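Local coordinates for protein ornithine carbamoyltransferase (Gloeobacter violaceus, PDB 3GD5) that probably transfers the carbamoyl group of carbamoyl phosphate to L-ornithine, giving L-citrulline and phosphate in arginine biosynthesis, at residues Phe152-Val163 / Glu221-Asp232; His171-Gly181 / Val198-Thr209. All blocks are in the same frame, centred on the assembly; numbering follows the deposited sequence.

Interaction 1: residues Phe152-Val163 / Glu221-Asp232; sequences FGRLAGLKLAYV and EAARGAHILYTD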
# COMPACT_ATOMS: atom_id res chain seq x y z
N PHE A 152 -36.42 -12.61 -30.59
CA PHE A 152 -37.39 -13.63 -30.99
C PHE A 152 -38.84 -13.13 -30.98
O PHE A 152 -39.76 -13.88 -31.32
CB PHE A 152 -37.27 -14.86 -30.09
CG PHE A 152 -35.93 -15.53 -30.15
CD1 PHE A 152 -34.92 -15.19 -29.26
CD2 PHE A 152 -35.68 -16.52 -31.09
CE1 PHE A 152 -33.68 -15.82 -29.30
CE2 PHE A 152 -34.44 -17.17 -31.15
CZ PHE A 152 -33.44 -16.81 -30.25
N GLY A 153 -39.04 -11.88 -30.61
CA GLY A 153 -40.38 -11.32 -30.57
C GLY A 153 -41.27 -11.98 -29.54
O GLY A 153 -42.49 -11.82 -29.57
N ARG A 154 -40.67 -12.73 -28.62
CA ARG A 154 -41.42 -13.42 -27.58
C ARG A 154 -40.46 -13.91 -26.49
O ARG A 154 -39.24 -13.89 -26.69
CB ARG A 154 -42.16 -14.63 -28.16
CG ARG A 154 -41.24 -15.66 -28.82
CD ARG A 154 -42.00 -16.89 -29.30
NE ARG A 154 -41.13 -17.82 -30.01
CZ ARG A 154 -40.55 -17.56 -31.19
NH1 ARG A 154 -40.74 -16.39 -31.78
NH2 ARG A 154 -39.77 -18.47 -31.76
N LEU A 155 -41.01 -14.33 -25.36
CA LEU A 155 -40.19 -14.84 -24.27
C LEU A 155 -40.66 -16.23 -23.86
O LEU A 155 -39.86 -17.13 -23.64
CB LEU A 155 -40.26 -13.90 -23.06
CG LEU A 155 -39.82 -12.45 -23.27
CD1 LEU A 155 -39.96 -11.72 -21.95
CD2 LEU A 155 -38.38 -12.40 -23.76
N ALA A 156 -41.98 -16.38 -23.76
CA ALA A 156 -42.61 -17.64 -23.37
C ALA A 156 -42.38 -18.71 -24.43
O ALA A 156 -42.35 -18.42 -25.62
CB ALA A 156 -44.11 -17.43 -23.15
N GLY A 157 -42.22 -19.95 -23.98
CA GLY A 157 -42.00 -21.05 -24.91
C GLY A 157 -40.53 -21.25 -25.22
O GLY A 157 -40.07 -22.37 -25.44
N LEU A 158 -39.78 -20.15 -25.23
CA LEU A 158 -38.35 -20.18 -25.50
C LEU A 158 -37.60 -20.96 -24.42
O LEU A 158 -38.11 -21.20 -23.33
CB LEU A 158 -37.80 -18.75 -25.55
CG LEU A 158 -37.51 -18.12 -26.91
CD1 LEU A 158 -38.59 -18.49 -27.92
CD2 LEU A 158 -37.41 -16.61 -26.74
N LYS A 159 -36.38 -21.39 -24.75
CA LYS A 159 -35.55 -22.11 -23.80
C LYS A 159 -34.17 -21.44 -23.68
O LYS A 159 -33.51 -21.17 -24.69
CB LYS A 159 -35.38 -23.57 -24.21
CG LYS A 159 -34.59 -24.38 -23.18
CD LYS A 159 -34.03 -25.67 -23.76
CE LYS A 159 -33.30 -26.48 -22.70
NZ LYS A 159 -32.68 -27.74 -23.23
N LEU A 160 -33.77 -21.17 -22.44
CA LEU A 160 -32.48 -20.54 -22.12
C LEU A 160 -31.60 -21.58 -21.42
O LEU A 160 -32.02 -22.24 -20.47
CB LEU A 160 -32.73 -19.33 -21.20
CG LEU A 160 -31.67 -18.41 -20.57
CD1 LEU A 160 -30.56 -19.23 -19.95
CD2 LEU A 160 -31.11 -17.44 -21.59
N ALA A 161 -30.37 -21.74 -21.90
CA ALA A 161 -29.44 -22.67 -21.29
C ALA A 161 -28.25 -21.88 -20.75
O ALA A 161 -27.60 -21.14 -21.49
CB ALA A 161 -28.97 -23.69 -22.30
N TYR A 162 -27.98 -22.03 -19.46
CA TYR A 162 -26.86 -21.34 -18.82
C TYR A 162 -25.79 -22.37 -18.47
O TYR A 162 -26.09 -23.42 -17.91
CB TYR A 162 -27.32 -20.64 -17.55
CG TYR A 162 -26.19 -20.01 -16.76
CD1 TYR A 162 -25.87 -18.66 -16.91
CD2 TYR A 162 -25.42 -20.77 -15.88
CE1 TYR A 162 -24.82 -18.08 -16.20
CE2 TYR A 162 -24.37 -20.21 -15.17
CZ TYR A 162 -24.08 -18.86 -15.33
OH TYR A 162 -23.06 -18.30 -14.59
N VAL A 163 -24.54 -22.06 -18.81
CA VAL A 163 -23.44 -22.97 -18.51
C VAL A 163 -22.33 -22.21 -17.82
O VAL A 163 -21.93 -21.13 -18.25
CB VAL A 163 -22.89 -23.65 -19.80
CG1 VAL A 163 -24.02 -24.34 -20.55
CG2 VAL A 163 -22.21 -22.61 -20.70
N GLU A 221 -26.31 -31.22 -22.63
CA GLU A 221 -27.67 -31.66 -22.39
C GLU A 221 -28.55 -30.41 -22.32
O GLU A 221 -29.56 -30.30 -23.01
CB GLU A 221 -27.75 -32.42 -21.07
CG GLU A 221 -29.09 -33.09 -20.82
CD GLU A 221 -29.38 -34.19 -21.83
OE1 GLU A 221 -28.60 -35.18 -21.88
OE2 GLU A 221 -30.38 -34.06 -22.58
N ALA A 222 -28.12 -29.47 -21.48
CA ALA A 222 -28.84 -28.22 -21.28
C ALA A 222 -29.00 -27.41 -22.57
O ALA A 222 -30.05 -26.81 -22.82
CB ALA A 222 -28.13 -27.39 -20.22
N ALA A 223 -27.94 -27.40 -23.38
CA ALA A 223 -27.93 -26.64 -24.62
C ALA A 223 -28.82 -27.21 -25.73
O ALA A 223 -29.23 -26.47 -26.63
CB ALA A 223 -26.49 -26.51 -25.13
N ARG A 224 -29.11 -28.50 -25.68
CA ARG A 224 -29.93 -29.09 -26.73
C ARG A 224 -31.28 -28.40 -26.83
O ARG A 224 -32.04 -28.33 -25.86
CB ARG A 224 -30.12 -30.60 -26.50
CG ARG A 224 -30.67 -31.33 -27.73
CD ARG A 224 -30.42 -32.84 -27.71
NE ARG A 224 -31.27 -33.56 -26.75
CZ ARG A 224 -31.03 -33.66 -25.45
NH1 ARG A 224 -29.95 -33.09 -24.92
NH2 ARG A 224 -31.86 -34.35 -24.67
N GLY A 225 -31.57 -27.85 -28.02
CA GLY A 225 -32.83 -27.17 -28.24
C GLY A 225 -32.97 -25.78 -27.64
O GLY A 225 -34.06 -25.20 -27.65
N ALA A 226 -31.88 -25.22 -27.13
CA ALA A 226 -31.94 -23.89 -26.53
C ALA A 226 -31.88 -22.81 -27.61
O ALA A 226 -31.20 -22.98 -28.62
CB ALA A 226 -30.79 -23.71 -25.55
N HIS A 227 -32.59 -21.71 -27.39
CA HIS A 227 -32.60 -20.60 -28.33
C HIS A 227 -31.57 -19.58 -27.86
O HIS A 227 -31.22 -18.65 -28.59
CB HIS A 227 -33.97 -19.93 -28.35
CG HIS A 227 -35.10 -20.88 -28.57
ND1 HIS A 227 -35.52 -21.26 -29.83
CD2 HIS A 227 -35.88 -21.55 -27.69
CE1 HIS A 227 -36.51 -22.13 -29.71
NE2 HIS A 227 -36.75 -22.32 -28.43
N ILE A 228 -31.09 -19.77 -26.64
CA ILE A 228 -30.13 -18.86 -26.03
C ILE A 228 -29.13 -19.61 -25.16
O ILE A 228 -29.51 -20.32 -24.24
CB ILE A 228 -30.86 -17.82 -25.13
CG1 ILE A 228 -31.96 -17.11 -25.93
CG2 ILE A 228 -29.87 -16.79 -24.59
CD1 ILE A 228 -33.32 -17.17 -25.24
N LEU A 229 -27.85 -19.45 -25.47
CA LEU A 229 -26.80 -20.04 -24.64
C LEU A 229 -26.22 -18.87 -23.84
O LEU A 229 -25.81 -17.86 -24.41
CB LEU A 229 -25.73 -20.70 -25.51
CG LEU A 229 -26.20 -21.94 -26.28
CD1 LEU A 229 -25.02 -22.53 -27.04
CD2 LEU A 229 -26.77 -22.97 -25.32
N TYR A 230 -26.20 -19.01 -22.52
CA TYR A 230 -25.74 -17.96 -21.64
C TYR A 230 -24.61 -18.42 -20.74
O TYR A 230 -24.62 -19.53 -20.22
CB TYR A 230 -26.91 -17.50 -20.76
CG TYR A 230 -26.77 -16.14 -20.11
CD1 TYR A 230 -25.79 -15.90 -19.14
CD2 TYR A 230 -27.64 -15.11 -20.45
CE1 TYR A 230 -25.70 -14.65 -18.52
CE2 TYR A 230 -27.55 -13.87 -19.83
CZ TYR A 230 -26.58 -13.64 -18.87
OH TYR A 230 -26.48 -12.39 -18.30
N THR A 231 -23.62 -17.56 -20.56
CA THR A 231 -22.51 -17.89 -19.69
C THR A 231 -21.94 -16.64 -19.05
O THR A 231 -22.29 -15.52 -19.43
CB THR A 231 -21.39 -18.65 -20.43
OG1 THR A 231 -20.50 -19.21 -19.47
CG2 THR A 231 -20.63 -17.72 -21.36
N ASP A 232 -21.05 -16.84 -18.08
CA ASP A 232 -20.45 -15.75 -17.34
C ASP A 232 -19.08 -16.25 -16.91
O ASP A 232 -18.76 -17.42 -17.12
CB ASP A 232 -21.32 -15.46 -16.12
CG ASP A 232 -20.90 -14.22 -15.36
OD1 ASP A 232 -19.92 -13.55 -15.76
OD2 ASP A 232 -21.55 -13.91 -14.34
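A161 offers its methyl as a small knob, and segment 221-232 shapes the hollow for it: A226 CB lies 3.7 Å from A161 CB, with A222 of helix 219-223 and L229 CD2 completing the socket. K159, on the same strand, runs past the rim of this hollow. Its chi1 of -176° swings CG away from the backbone N, and the extended chain beyond carries NZ to the end of that helix, where A222 O and R224 O each accept a bond of 2.8 Å.

On the face of L160 and Y162 the bumps are larger. L160 CD2 presses tightly on I228 CG2 at 3.3 Å, and the Y162 and Y230 rings meet obliquely, CD1 to CD1. Just ahead of both strands, H227 is a wedge: L158 CD1 lies over one face of the H227 ring, while the edge of that ring points at the face of F152 in a T-shaped pair, planes 72° apart.

Parallel strand pairing, including A161 N to I228 O, joins these neighbours at the middle of the Rossmann-like sheet, beside D232, which probably binds ornithine. The two carbonyls gripping K159 would favour a charged ammonium group, probably stabilising the C-terminal end of helix 219-223.

Interaction 2: residues His171-Gly181 / Val198-Thr209; sequences HSLLLGCAKVG and VSARASEIAGRT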
# COMPACT_ATOMS: atom_id res chain seq x y z
N HIS A 171 -28.88 -17.14 -10.71
CA HIS A 171 -30.00 -17.00 -9.77
C HIS A 171 -31.09 -16.09 -10.33
O HIS A 171 -32.27 -16.42 -10.27
CB HIS A 171 -29.52 -16.40 -8.45
CG HIS A 171 -28.76 -17.35 -7.59
ND1 HIS A 171 -28.04 -16.95 -6.49
CD2 HIS A 171 -28.60 -18.70 -7.67
CE1 HIS A 171 -27.48 -18.00 -5.92
NE2 HIS A 171 -27.80 -19.07 -6.62
N SER A 172 -30.68 -14.94 -10.84
CA SER A 172 -31.64 -14.00 -11.39
C SER A 172 -32.24 -14.51 -12.70
O SER A 172 -33.37 -14.18 -13.02
CB SER A 172 -30.99 -12.63 -11.59
OG SER A 172 -30.74 -12.00 -10.35
N LEU A 173 -31.47 -15.29 -13.45
CA LEU A 173 -31.98 -15.84 -14.71
C LEU A 173 -33.05 -16.88 -14.40
O LEU A 173 -34.05 -16.98 -15.11
CB LEU A 173 -30.84 -16.48 -15.52
CG LEU A 173 -29.94 -15.53 -16.32
CD1 LEU A 173 -28.73 -16.28 -16.86
CD2 LEU A 173 -30.73 -14.90 -17.45
N LEU A 174 -32.83 -17.64 -13.33
CA LEU A 174 -33.78 -18.66 -12.90
C LEU A 174 -35.12 -18.02 -12.57
O LEU A 174 -36.16 -18.44 -13.09
CB LEU A 174 -33.23 -19.42 -11.68
CG LEU A 174 -32.08 -20.38 -11.97
CD1 LEU A 174 -31.58 -21.03 -10.68
CD2 LEU A 174 -32.55 -21.45 -12.95
N LEU A 175 -35.10 -17.00 -11.72
CA LEU A 175 -36.33 -16.31 -11.33
C LEU A 175 -36.95 -15.58 -12.51
O LEU A 175 -38.17 -15.58 -12.68
CB LEU A 175 -36.05 -15.31 -10.22
CG LEU A 175 -35.52 -15.84 -8.89
CD1 LEU A 175 -35.15 -14.65 -8.02
CD2 LEU A 175 -36.57 -16.73 -8.21
N GLY A 176 -36.09 -14.95 -13.32
CA GLY A 176 -36.56 -14.19 -14.47
C GLY A 176 -37.15 -15.02 -15.59
O GLY A 176 -38.22 -14.69 -16.11
N CYS A 177 -36.45 -16.07 -15.99
CA CYS A 177 -36.93 -16.92 -17.06
C CYS A 177 -38.29 -17.49 -16.68
O CYS A 177 -39.28 -17.28 -17.38
CB CYS A 177 -35.93 -18.05 -17.34
SG CYS A 177 -34.44 -17.48 -18.22
N ALA A 178 -38.35 -18.18 -15.55
CA ALA A 178 -39.59 -18.75 -15.07
C ALA A 178 -40.72 -17.73 -15.14
O ALA A 178 -41.80 -18.02 -15.68
CB ALA A 178 -39.43 -19.25 -13.64
N LYS A 179 -40.47 -16.53 -14.62
CA LYS A 179 -41.48 -15.48 -14.60
C LYS A 179 -42.07 -15.06 -15.95
O LYS A 179 -43.19 -14.54 -16.00
CB LYS A 179 -40.94 -14.24 -13.87
CG LYS A 179 -40.83 -14.40 -12.37
CD LYS A 179 -40.45 -13.09 -11.72
CE LYS A 179 -40.52 -13.17 -10.21
NZ LYS A 179 -39.53 -14.12 -9.67
N VAL A 180 -41.34 -15.25 -17.04
CA VAL A 180 -41.87 -14.89 -18.35
C VAL A 180 -42.28 -16.12 -19.15
O VAL A 180 -42.67 -16.01 -20.31
CB VAL A 180 -40.86 -14.06 -19.19
CG1 VAL A 180 -40.66 -12.69 -18.56
CG2 VAL A 180 -39.54 -14.80 -19.31
N GLY A 181 -42.19 -17.29 -18.52
CA GLY A 181 -42.57 -18.52 -19.18
C GLY A 181 -41.48 -19.10 -20.05
O GLY A 181 -41.75 -19.91 -20.93
N VAL A 198 -33.23 -20.87 -4.54
CA VAL A 198 -33.71 -20.10 -5.69
C VAL A 198 -34.22 -21.04 -6.79
O VAL A 198 -35.17 -20.72 -7.50
CB VAL A 198 -32.62 -19.16 -6.27
CG1 VAL A 198 -31.96 -18.38 -5.13
CG2 VAL A 198 -31.60 -19.95 -7.05
N SER A 199 -33.60 -22.21 -6.91
CA SER A 199 -34.03 -23.19 -7.90
C SER A 199 -35.43 -23.64 -7.55
O SER A 199 -36.29 -23.79 -8.42
CB SER A 199 -33.09 -24.40 -7.90
OG SER A 199 -31.84 -24.09 -8.48
N ALA A 200 -35.67 -23.86 -6.25
CA ALA A 200 -36.97 -24.28 -5.76
C ALA A 200 -38.01 -23.20 -6.04
O ALA A 200 -39.11 -23.48 -6.52
CB ALA A 200 -36.90 -24.57 -4.27
N ARG A 201 -37.65 -21.96 -5.72
CA ARG A 201 -38.54 -20.81 -5.92
C ARG A 201 -38.77 -20.55 -7.41
O ARG A 201 -39.81 -20.03 -7.79
CB ARG A 201 -37.94 -19.57 -5.26
CG ARG A 201 -38.62 -18.26 -5.63
CD ARG A 201 -40.12 -18.29 -5.36
NE ARG A 201 -40.77 -17.04 -5.75
CZ ARG A 201 -42.09 -16.89 -5.86
NH1 ARG A 201 -42.60 -15.73 -6.23
NH2 ARG A 201 -42.89 -17.91 -5.62
N ALA A 202 -37.79 -20.90 -8.23
CA ALA A 202 -37.92 -20.71 -9.67
C ALA A 202 -38.89 -21.75 -10.23
O ALA A 202 -39.72 -21.43 -11.09
CB ALA A 202 -36.55 -20.85 -10.35
N SER A 203 -38.78 -22.99 -9.75
CA SER A 203 -39.66 -24.07 -10.19
C SER A 203 -41.10 -23.76 -9.81
O SER A 203 -42.01 -23.91 -10.62
CB SER A 203 -39.24 -25.39 -9.56
OG SER A 203 -37.94 -25.75 -9.99
N GLU A 204 -41.30 -23.31 -8.57
CA GLU A 204 -42.62 -22.95 -8.09
C GLU A 204 -43.26 -21.93 -9.04
O GLU A 204 -44.43 -22.04 -9.39
CB GLU A 204 -42.52 -22.35 -6.68
CG GLU A 204 -43.84 -21.83 -6.12
CD GLU A 204 -43.68 -21.12 -4.79
OE1 GLU A 204 -44.69 -20.61 -4.25
OE2 GLU A 204 -42.54 -21.05 -4.28
N ILE A 205 -42.47 -20.94 -9.45
CA ILE A 205 -42.95 -19.91 -10.36
C ILE A 205 -43.27 -20.51 -11.73
O ILE A 205 -44.28 -20.17 -12.34
CB ILE A 205 -41.90 -18.81 -10.58
CG1 ILE A 205 -41.59 -18.10 -9.26
CG2 ILE A 205 -42.39 -17.81 -11.63
CD1 ILE A 205 -42.73 -17.26 -8.77
N ALA A 206 -42.39 -21.38 -12.20
CA ALA A 206 -42.54 -22.02 -13.50
C ALA A 206 -43.78 -22.90 -13.54
O ALA A 206 -44.36 -23.14 -14.61
CB ALA A 206 -41.30 -22.84 -13.81
N GLY A 207 -44.19 -23.39 -12.37
CA GLY A 207 -45.36 -24.24 -12.29
C GLY A 207 -46.60 -23.52 -12.75
O GLY A 207 -47.54 -24.14 -13.27
N ARG A 208 -46.61 -22.20 -12.59
CA ARG A 208 -47.76 -21.39 -12.97
C ARG A 208 -47.58 -20.74 -14.33
O ARG A 208 -48.55 -20.25 -14.92
CB ARG A 208 -48.01 -20.34 -11.89
CG ARG A 208 -48.20 -20.94 -10.51
CD ARG A 208 -48.59 -19.92 -9.43
NE ARG A 208 -47.47 -19.12 -8.95
CZ ARG A 208 -46.99 -18.05 -9.58
NH1 ARG A 208 -47.53 -17.64 -10.72
NH2 ARG A 208 -45.97 -17.37 -9.05
N THR A 209 -46.36 -20.72 -14.84
CA THR A 209 -46.10 -20.10 -16.13
C THR A 209 -45.94 -21.15 -17.22
O THR A 209 -45.92 -20.83 -18.41
CB THR A 209 -44.84 -19.22 -16.09
OG1 THR A 209 -43.70 -20.03 -15.74
CG2 THR A 209 -45.01 -18.10 -15.07
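V198 turns its CB toward helix 168-180, and with CG1 anti to the carbonyl carbon (chi1 -48°) both of its methyls lie on the same side of the H171 ring. CG1 sits over the centre of the imidazole face in a CH-pi contact, 4.2 Å from the ring centroid, while CG2 comes within 3.3 Å of H171 CD2 and also touches L174 CD1. The ring is held from both of its nitrogens, ND1 bonded to H135 O and NE2 to D195 N, which would fix its rotation and present a steady face to the valine.

Further along, small residues let the backbones close in. A202 CB lies against L174, 3.9 Å from L174 CB, and A178 CB reaches A202 O at 3.4 Å, with I205 CG2 and A206 CB beside it. The helix axes come within 7.9 Å and run nearly parallel, 9° apart, as expected of the helices of successive beta-alpha-beta crossovers on one side of a Rossmann-like sheet, with strand 183-187 between them in the chain.

Around these alanines, longer chains fill in. L175 CD2 meets R201 CG at 3.6 Å, the two side chains crossing at about a right angle, and K179 CG packs on I205 CG2. The charged ends of K179 and R201 both form salt bridges to D20.

Helix 168-180 finishes in a Schellman motif at G181, and T209 of the other helix bonds to a carbonyl of the same last turn. With OG1 between its backbone N and carbonyl carbon (chi1 60°), T209 donates to A178 O over 2.8 Å. G181 N reaches A178 O from the opposite face of the carbonyl plane, so two donors grip the one oxygen.

In the fold
From the N terminus, the chain leaves helix 138-152, turns into strand 159-163 and enters helix 168-180, which carries segment 171-181 of interaction 2. Strand 183-187 then leads to helix 196-209, whose packing on 171-181 closes the shorter loop. After strand 213-216 and helix 219-223 the chain reaches 228-231, where interaction 1 closes the longer loop; interaction 2 is therefore nested within it. One contact ties neighbouring strands inside the parallel sheet, the other joins two helices of its helical layer. They meet where G157 N probably bonds to G181 O, where L155 packs on V180, and where L173 touches Y162, linking sheet and helices within the ornithine-binding domain.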